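Local coordinates for protein protoporphyrinogen oxidase (Exiguobacterium sibiricum, PDB 3LOV) that binds FAD and probably oxidises coproporphyrinogen III to coproporphyrin III with molecular oxygen, a late step of heme b biosynthesis, at residues G151-P156 / P189-N194; G265-K270 / A430-I435. All coordinates share one frame; numbering follows the deposited sequence. Where two conformers were deposited one is given.

Contact 1. Residues G151-P156 / P189-N194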
ATOM      1  N   GLY A 151       2.597  12.375  14.216  1.00 27.58           N
ATOM      2  CA  GLY A 151       2.085  12.364  15.566  1.00 27.94           C
ATOM      3  C   GLY A 151       2.694  13.467  16.409  1.00 26.04           C
ATOM      4  O   GLY A 151       2.039  14.020  17.290  1.00 27.56           O
ATOM      5  N   GLU A 152       3.960  13.749  16.174  1.00 22.15           N
ATOM      6  CA  GLU A 152       4.590  14.885  16.799  1.00 24.36           C
ATOM      7  C   GLU A 152       4.001  16.199  16.252  1.00 24.49           C
ATOM      8  O   GLU A 152       3.843  17.140  16.998  1.00 25.26           O
ATOM      9  CB  GLU A 152       6.082  14.831  16.548  1.00 23.18           C
ATOM     10  CG  GLU A 152       6.926  15.760  17.350  1.00 33.02           C
ATOM     11  CD  GLU A 152       8.436  15.464  17.174  1.00 32.07           C
ATOM     12  OE1 GLU A 152       8.813  14.284  17.125  1.00 39.93           O
ATOM     13  OE2 GLU A 152       9.232  16.420  17.101  1.00 42.13           O
ATOM     14  N   TYR A 153       3.678  16.254  14.960  1.00 20.79           N
ATOM     15  CA  TYR A 153       3.078  17.439  14.388  1.00 19.79           C
ATOM     16  C   TYR A 153       1.674  17.608  14.878  1.00 21.04           C
ATOM     17  O   TYR A 153       1.280  18.700  15.262  1.00 24.22           O
ATOM     18  CB  TYR A 153       3.064  17.338  12.864  1.00 20.07           C
ATOM     19  CG  TYR A 153       2.255  18.388  12.165  1.00 19.88           C
ATOM     20  CD1 TYR A 153       2.625  19.698  12.191  1.00 16.81           C
ATOM     21  CD2 TYR A 153       1.142  18.043  11.420  1.00 24.56           C
ATOM     22  CE1 TYR A 153       1.894  20.681  11.507  1.00 17.71           C
ATOM     23  CE2 TYR A 153       0.422  18.984  10.754  1.00 24.88           C
ATOM     24  CZ  TYR A 153       0.797  20.308  10.803  1.00 26.46           C
ATOM     25  OH  TYR A 153       0.050  21.232  10.124  1.00 27.33           O
ATOM     26  N   LEU A 154       0.889  16.544  14.816  1.00 20.19           N
ATOM     27  CA  LEU A 154      -0.523  16.610  15.134  1.00 19.01           C
ATOM     28  C   LEU A 154      -0.894  16.695  16.634  1.00 21.57           C
ATOM     29  O   LEU A 154      -1.850  17.390  16.989  1.00 19.58           O
ATOM     30  CB  LEU A 154      -1.280  15.432  14.473  1.00 22.49           C
ATOM     31  CG  LEU A 154      -1.438  15.391  12.946  1.00 24.17           C
ATOM     32  CD1 LEU A 154      -2.198  14.147  12.553  1.00 23.90           C
ATOM     33  CD2 LEU A 154      -2.164  16.641  12.409  1.00 22.30           C
ATOM     34  N   ARG A 155      -0.175  15.987  17.521  1.00 20.62           N
ATOM     35  CA  ARG A 155      -0.600  15.884  18.904  1.00 18.64           C
ATOM     36  C   ARG A 155      -0.659  17.248  19.628  1.00 18.25           C
ATOM     37  O   ARG A 155      -1.613  17.533  20.342  1.00 19.63           O
ATOM     38  CB  ARG A 155       0.254  14.872  19.706  1.00 19.47           C
ATOM     39  CG  ARG A 155      -0.112  13.408  19.406  1.00 17.99           C
ATOM     40  CD  ARG A 155       0.907  12.459  19.955  1.00 25.40           C
ATOM     41  NE  ARG A 155       0.627  11.079  19.592  1.00 21.57           N
ATOM     42  CZ  ARG A 155      -0.197  10.259  20.234  1.00 24.61           C
ATOM     43  NH1 ARG A 155      -0.874  10.643  21.310  1.00 27.91           N
ATOM     44  NH2 ARG A 155      -0.374   9.047  19.757  1.00 27.23           N
ATOM     45  N   PRO A 156       0.358  18.088  19.456  1.00 21.14           N
ATOM     46  CA  PRO A 156       0.241  19.402  20.114  1.00 23.73           C
ATOM     47  C   PRO A 156      -0.898  20.304  19.583  1.00 24.95           C
ATOM     48  O   PRO A 156      -1.340  21.209  20.291  1.00 25.95           O
ATOM     49  CB  PRO A 156       1.615  20.067  19.868  1.00 23.37           C
ATOM     50  CG  PRO A 156       2.510  18.975  19.280  1.00 23.75           C
ATOM     51  CD  PRO A 156       1.656  17.876  18.779  1.00 21.86           C
ATOM     52  N   PRO A 189       1.713  16.720   3.295  1.00 30.07           N
ATOM     53  CA  PRO A 189       2.369  18.044   3.229  1.00 30.31           C
ATOM     54  C   PRO A 189       1.358  19.199   3.116  1.00 29.94           C
ATOM     55  O   PRO A 189       1.651  20.329   3.520  1.00 28.24           O
ATOM     56  CB  PRO A 189       3.239  17.955   1.954  1.00 30.99           C
ATOM     57  CG  PRO A 189       2.562  16.917   1.097  1.00 29.44           C
ATOM     58  CD  PRO A 189       1.965  15.917   2.073  1.00 31.50           C
ATOM     59  N   GLN A 190       0.170  18.894   2.611  1.00 31.70           N
ATOM     60  CA  GLN A 190      -0.899  19.883   2.478  0.70 32.84           C
ATOM     61  C   GLN A 190      -1.407  20.378   3.844  1.00 30.86           C
ATOM     62  O   GLN A 190      -1.837  21.524   3.978  1.00 30.54           O
ATOM     63  CB  GLN A 190      -2.050  19.349   1.600  0.70 34.28           C
ATOM     64  CG  GLN A 190      -2.872  18.163   2.173  0.70 35.47           C
ATOM     65  CD  GLN A 190      -2.286  16.817   1.809  0.70 35.18           C
ATOM     66  OE1 GLN A 190      -1.080  16.691   1.672  0.70 32.34           O
ATOM     67  NE2 GLN A 190      -3.135  15.811   1.645  0.70 29.76           N
ATOM     68  N   PHE A 191      -1.340  19.532   4.873  1.00 29.21           N
ATOM     69  CA  PHE A 191      -1.657  20.004   6.234  1.00 30.00           C
ATOM     70  C   PHE A 191      -0.831  21.224   6.603  1.00 28.17           C
ATOM     71  O   PHE A 191      -1.365  22.231   7.110  1.00 25.70           O
ATOM     72  CB  PHE A 191      -1.420  18.937   7.316  1.00 31.41           C
ATOM     73  CG  PHE A 191      -2.375  17.766   7.261  1.00 35.58           C
ATOM     74  CD1 PHE A 191      -3.430  17.726   6.347  1.00 36.82           C
ATOM     75  CD2 PHE A 191      -2.216  16.700   8.150  1.00 42.72           C
ATOM     76  CE1 PHE A 191      -4.297  16.623   6.302  1.00 41.49           C
ATOM     77  CE2 PHE A 191      -3.076  15.598   8.117  1.00 37.08           C
ATOM     78  CZ  PHE A 191      -4.115  15.554   7.191  1.00 43.09           C
ATOM     79  N   VAL A 192       0.472  21.115   6.376  1.00 28.50           N
ATOM     80  CA  VAL A 192       1.424  22.139   6.809  1.00 26.54           C
ATOM     81  C   VAL A 192       1.319  23.387   5.897  1.00 26.20           C
ATOM     82  O   VAL A 192       1.375  24.528   6.383  1.00 25.37           O
ATOM     83  CB  VAL A 192       2.875  21.583   6.827  1.00 26.10           C
ATOM     84  CG1 VAL A 192       3.908  22.679   7.219  1.00 20.85           C
ATOM     85  CG2 VAL A 192       2.964  20.365   7.769  1.00 30.14           C
ATOM     86  N   ALA A 193       1.208  23.142   4.592  1.00 25.51           N
ATOM     87  CA  ALA A 193       1.051  24.203   3.576  1.00 28.76           C
ATOM     88  C   ALA A 193      -0.192  25.048   3.913  1.00 25.34           C
ATOM     89  O   ALA A 193      -0.126  26.240   4.042  1.00 24.26           O
ATOM     90  CB  ALA A 193       0.925  23.557   2.137  1.00 27.27           C
ATOM     91  N   ASN A 194      -1.304  24.378   4.146  1.00 24.25           N
ATOM     92  CA  ASN A 194      -2.537  25.065   4.470  1.00 23.03           C
ATOM     93  C   ASN A 194      -2.526  25.773   5.806  1.00 23.20           C
ATOM     94  O   ASN A 194      -3.053  26.883   5.902  1.00 24.45           O
ATOM     95  CB  ASN A 194      -3.715  24.119   4.316  1.00 23.89           C
ATOM     96  CG  ASN A 194      -3.943  23.732   2.853  1.00 27.44           C
ATOM     97  OD1 ASN A 194      -4.238  22.598   2.547  1.00 41.80           O
ATOM     98  ND2 ASN A 194      -3.812  24.682   1.970  1.00 27.19           N
TER

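Contact 2. Residues G265-K270 / A430-I435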
ATOM      1  N   GLY A 265      33.361  -6.099 -15.213  1.00 28.59           N
ATOM      2  CA  GLY A 265      32.550  -4.952 -15.643  1.00 24.36           C
ATOM      3  C   GLY A 265      31.085  -5.336 -15.865  1.00 25.09           C
ATOM      4  O   GLY A 265      30.200  -4.516 -15.759  1.00 25.07           O
ATOM      5  N   ARG A 266      30.836  -6.591 -16.179  1.00 21.10           N
ATOM      6  CA  ARG A 266      29.486  -7.108 -16.325  1.00 22.83           C
ATOM      7  C   ARG A 266      29.195  -7.930 -15.067  1.00 23.37           C
ATOM      8  O   ARG A 266      30.002  -7.987 -14.146  1.00 25.03           O
ATOM      9  CB  ARG A 266      29.379  -7.973 -17.612  1.00 22.34           C
ATOM     10  CG  ARG A 266      29.971  -7.368 -18.931  1.00 29.27           C
ATOM     11  CD  ARG A 266      29.723  -8.271 -20.179  1.00 24.12           C
ATOM     12  NE  ARG A 266      28.286  -8.395 -20.471  1.00 28.32           N
ATOM     13  CZ  ARG A 266      27.660  -9.477 -20.953  1.00 21.69           C
ATOM     14  NH1 ARG A 266      28.308 -10.592 -21.275  1.00 22.67           N
ATOM     15  NH2 ARG A 266      26.343  -9.428 -21.127  1.00 23.58           N
ATOM     16  N   TYR A 267      28.060  -8.608 -15.036  1.00 23.89           N
ATOM     17  CA  TYR A 267      27.713  -9.420 -13.887  1.00 22.76           C
ATOM     18  C   TYR A 267      27.279 -10.788 -14.334  1.00 21.21           C
ATOM     19  O   TYR A 267      26.662 -10.949 -15.396  1.00 16.99           O
ATOM     20  CB  TYR A 267      26.578  -8.719 -13.096  1.00 21.52           C
ATOM     21  CG  TYR A 267      27.026  -7.401 -12.535  1.00 19.69           C
ATOM     22  CD1 TYR A 267      27.790  -7.350 -11.388  1.00 17.53           C
ATOM     23  CD2 TYR A 267      26.689  -6.196 -13.160  1.00 22.12           C
ATOM     24  CE1 TYR A 267      28.247  -6.125 -10.883  1.00 20.51           C
ATOM     25  CE2 TYR A 267      27.122  -4.992 -12.654  1.00 21.93           C
ATOM     26  CZ  TYR A 267      27.904  -4.964 -11.505  1.00 23.70           C
ATOM     27  OH  TYR A 267      28.337  -3.755 -10.988  1.00 26.50           O
ATOM     28  N   ARG A 268      27.594 -11.764 -13.502  1.00 18.69           N
ATOM     29  CA  ARG A 268      27.145 -13.095 -13.685  1.00 19.73           C
ATOM     30  C   ARG A 268      26.088 -13.321 -12.624  1.00 22.75           C
ATOM     31  O   ARG A 268      26.385 -13.193 -11.429  1.00 24.40           O
ATOM     32  CB  ARG A 268      28.304 -14.070 -13.504  1.00 18.55           C
ATOM     33  CG  ARG A 268      27.902 -15.510 -13.555  1.00 26.32           C
ATOM     34  CD  ARG A 268      29.141 -16.420 -13.608  1.00 29.86           C
ATOM     35  NE  ARG A 268      28.780 -17.801 -13.308  1.00 34.09           N
ATOM     36  CZ  ARG A 268      29.466 -18.887 -13.693  1.00 31.34           C
ATOM     37  NH1 ARG A 268      30.572 -18.796 -14.423  1.00 39.93           N
ATOM     38  NH2 ARG A 268      29.036 -20.082 -13.345  1.00 34.40           N
ATOM     39  N   LEU A 269      24.870 -13.660 -13.056  1.00 22.93           N
ATOM     40  CA  LEU A 269      23.729 -13.820 -12.138  1.00 24.01           C
ATOM     41  C   LEU A 269      23.432 -15.293 -11.972  1.00 22.73           C
ATOM     42  O   LEU A 269      23.110 -15.986 -12.936  1.00 22.03           O
ATOM     43  CB  LEU A 269      22.510 -13.054 -12.650  1.00 23.49           C
ATOM     44  CG  LEU A 269      22.369 -11.562 -12.320  1.00 28.25           C
ATOM     45  CD1 LEU A 269      23.599 -10.737 -12.522  1.00 30.64           C
ATOM     46  CD2 LEU A 269      21.233 -10.985 -13.173  1.00 33.22           C
ATOM     47  N   LYS A 270      23.608 -15.786 -10.745  1.00 21.65           N
ATOM     48  CA  LYS A 270      23.425 -17.198 -10.435  1.00 23.61           C
ATOM     49  C   LYS A 270      21.966 -17.596 -10.248  1.00 21.04           C
ATOM     50  O   LYS A 270      21.265 -16.980  -9.462  1.00 22.04           O
ATOM     51  CB  LYS A 270      24.174 -17.535  -9.141  1.00 22.18           C
ATOM     52  CG  LYS A 270      24.093 -18.997  -8.770  1.00 30.01           C
ATOM     53  CD  LYS A 270      24.614 -19.221  -7.366  1.00 32.04           C
ATOM     54  CE  LYS A 270      24.198 -20.562  -6.804  1.00 31.60           C
ATOM     55  NZ  LYS A 270      25.350 -21.431  -6.675  1.00 41.75           N
ATOM     56  N   ALA A 430      28.042   2.876  -6.529  1.00 29.90           N
ATOM     57  CA  ALA A 430      29.469   2.969  -6.330  1.00 30.68           C
ATOM     58  C   ALA A 430      30.111   1.566  -6.159  1.00 30.35           C
ATOM     59  O   ALA A 430      31.191   1.319  -6.663  1.00 30.36           O
ATOM     60  CB  ALA A 430      29.798   3.885  -5.111  1.00 31.43           C
ATOM     61  N   GLN A 431      29.438   0.645  -5.482  1.00 24.78           N
ATOM     62  CA  GLN A 431      29.961  -0.699  -5.314  1.00 25.48           C
ATOM     63  C   GLN A 431      29.597  -1.638  -6.444  1.00 27.26           C
ATOM     64  O   GLN A 431      30.344  -2.581  -6.713  1.00 25.81           O
ATOM     65  CB  GLN A 431      29.502  -1.295  -3.995  1.00 23.27           C
ATOM     66  CG  GLN A 431      30.137  -0.588  -2.821  1.00 30.58           C
ATOM     67  CD  GLN A 431      31.668  -0.670  -2.869  1.00 34.23           C
ATOM     68  OE1 GLN A 431      32.247  -1.747  -2.800  1.00 35.20           O
ATOM     69  NE2 GLN A 431      32.302   0.460  -2.990  1.00 37.70           N
ATOM     70  N   TYR A 432      28.437  -1.407  -7.081  1.00 25.30           N
ATOM     71  CA  TYR A 432      27.993  -2.223  -8.215  1.00 24.37           C
ATOM     72  C   TYR A 432      27.441  -1.366  -9.358  1.00 23.50           C
ATOM     73  O   TYR A 432      26.232  -1.299  -9.583  1.00 23.77           O
ATOM     74  CB  TYR A 432      26.932  -3.202  -7.760  1.00 23.26           C
ATOM     75  CG  TYR A 432      27.368  -4.214  -6.723  1.00 23.44           C
ATOM     76  CD1 TYR A 432      27.353  -3.895  -5.328  1.00 23.57           C
ATOM     77  CD2 TYR A 432      27.728  -5.496  -7.096  1.00 24.64           C
ATOM     78  CE1 TYR A 432      27.708  -4.826  -4.385  1.00 26.39           C
ATOM     79  CE2 TYR A 432      28.080  -6.453  -6.136  1.00 21.63           C
ATOM     80  CZ  TYR A 432      28.060  -6.116  -4.793  1.00 27.98           C
ATOM     81  OH  TYR A 432      28.396  -7.061  -3.846  1.00 24.54           O
ATOM     82  N   PRO A 433      28.335  -0.725 -10.104  1.00 24.35           N
ATOM     83  CA  PRO A 433      27.885   0.119 -11.185  1.00 26.50           C
ATOM     84  C   PRO A 433      27.009  -0.703 -12.110  1.00 25.82           C
ATOM     85  O   PRO A 433      27.315  -1.870 -12.351  1.00 26.47           O
ATOM     86  CB  PRO A 433      29.181   0.538 -11.884  1.00 25.81           C
ATOM     87  CG  PRO A 433      30.270   0.284 -10.908  1.00 27.94           C
ATOM     88  CD  PRO A 433      29.800  -0.854 -10.059  1.00 26.03           C
ATOM     89  N   GLY A 434      25.910  -0.100 -12.563  1.00 26.30           N
ATOM     90  CA  GLY A 434      24.899  -0.788 -13.373  1.00 26.47           C
ATOM     91  C   GLY A 434      23.790  -1.537 -12.617  1.00 26.05           C
ATOM     92  O   GLY A 434      22.936  -2.189 -13.235  1.00 21.82           O
ATOM     93  N   ILE A 435      23.779  -1.455 -11.293  1.00 25.00           N
ATOM     94  CA  ILE A 435      22.721  -2.107 -10.541  1.00 23.39           C
ATOM     95  C   ILE A 435      21.819  -1.039  -9.950  1.00 21.34           C
ATOM     96  O   ILE A 435      22.290  -0.090  -9.330  1.00 18.16           O
ATOM     97  CB  ILE A 435      23.294  -3.114  -9.518  1.00 23.20           C
ATOM     98  CG1 ILE A 435      24.138  -4.164 -10.274  1.00 23.63           C
ATOM     99  CG2 ILE A 435      22.178  -3.784  -8.691  1.00 22.52           C
ATOM    100  CD1 ILE A 435      24.504  -5.378  -9.466  1.00 16.99           C
TER

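Contact 1. Residues G151-P156 / P189-N194
With CG of Tyr153 trans to its own backbone N (chi1 170°), the phenol leaves helix 150-158 and spans the gap to helix 189-198, where Phe191, whose CG is turned back beside its backbone N, and Val192 receive it. The outer half of the tyrosine ring does the touching. Val192 lays CG2 over one face, 3.7 Å from Tyr153 CZ, and the methyl stands 26° off the normal through the ring centre, a CH-pi contact. Phe191 meets the same ring through its CB, which lies 3.9 Å from Tyr153 CE2, while that CE2 comes in at the edge of the phenylalanine ring. Leu154 adds a lighter touch, its CD2 4.3 Å from Phe191 CD2.

No hydrogen bond joins the two segments. Tyr153 OH ends beside the backbone carbonyl of Phe191, 3.5 Å from its O, without bonding to it, and is instead hydrogen-bonded to Glu195, one turn after Phe191 on helix 189-198, which gives the hydroxyl a polar partner beside the apolar packing. Thr184 and Leu201 also border Tyr153, and Leu154 turns to Val163 and Ile167 of helix 160-172.

The segment axes stay 12.0 Å apart and cross at 47°, so large side chains, rather than close backbones, fill the interface. This is buried helix-helix packing in a helical part of the flavin-containing amine oxidoreductase fold, away from the FAD-binding residues.

Contact 2. Residues G265-K270 / A430-I435
Tyr267 reaches from the middle strand of a three-stranded antiparallel sheet to a type II beta turn, Tyr432 to Ile435, that leads out of helix 417-431 into strand 435-437 at the edge of the parallel, Rossmann-type sheet. The contact illustrates how one aromatic side chain can serve a polar and an apolar neighbour at once.

The polar part is a single hydrogen bond. Tyr267 OH donates to Pro433 O over a short 2.5 Å, approaching with a C=O...O angle of 134° and a tilt of 25° from the carbonyl plane. The acceptor itself lies at the edge of the phenol ring, in its plane. Within the turn, Ile435 N closes the loop on Tyr432 O at 3.0 Å, and Gly434 takes the positive phi that a type II turn favours at its third position.

Apolar contacts cover one face of the ring. Ile435 sends its CG1 branch back beside its backbone N, which places CD1 over the centre of the Tyr267 face as a CH-pi contact, 10° off the normal. Ile260 of strand 259-263 touches both of these side chains.

Between the two tyrosines the meeting is edgewise on one side: Tyr267 CE1 lies in the plane of the Tyr432 ring, at its rim. Tyr432 has a cation-pi partner in Arg262, and its hydroxyl is hydrogen-bonded to Asp296 N. The closest carbon pair of the two rings is Tyr267 CE1 and Tyr432 CD2, 3.9 Å apart.

Contact 1 closes before contact 2 opens along the chain, and the two are well separated in space: their centres lie 42 Å apart and their nearest atoms about 28 Å. They share no helix, strand or sheet, although all four segments belong to the same amine oxidoreductase fold. Contact 1 joins two helices of a helical region; contact 2 ties the small antiparallel sheet to the entry of strand 435-437, an outermost strand of the five-stranded parallel sheet. In contact 2 the side chain of Ile435 lies about 13 Å from FAD, without touching it, whereas contact 1 lies away from the FAD-binding residues. Contact 1 thus belongs to the packing of the helical part, and contact 2 to the joining of the two sheets in the FAD-binding part.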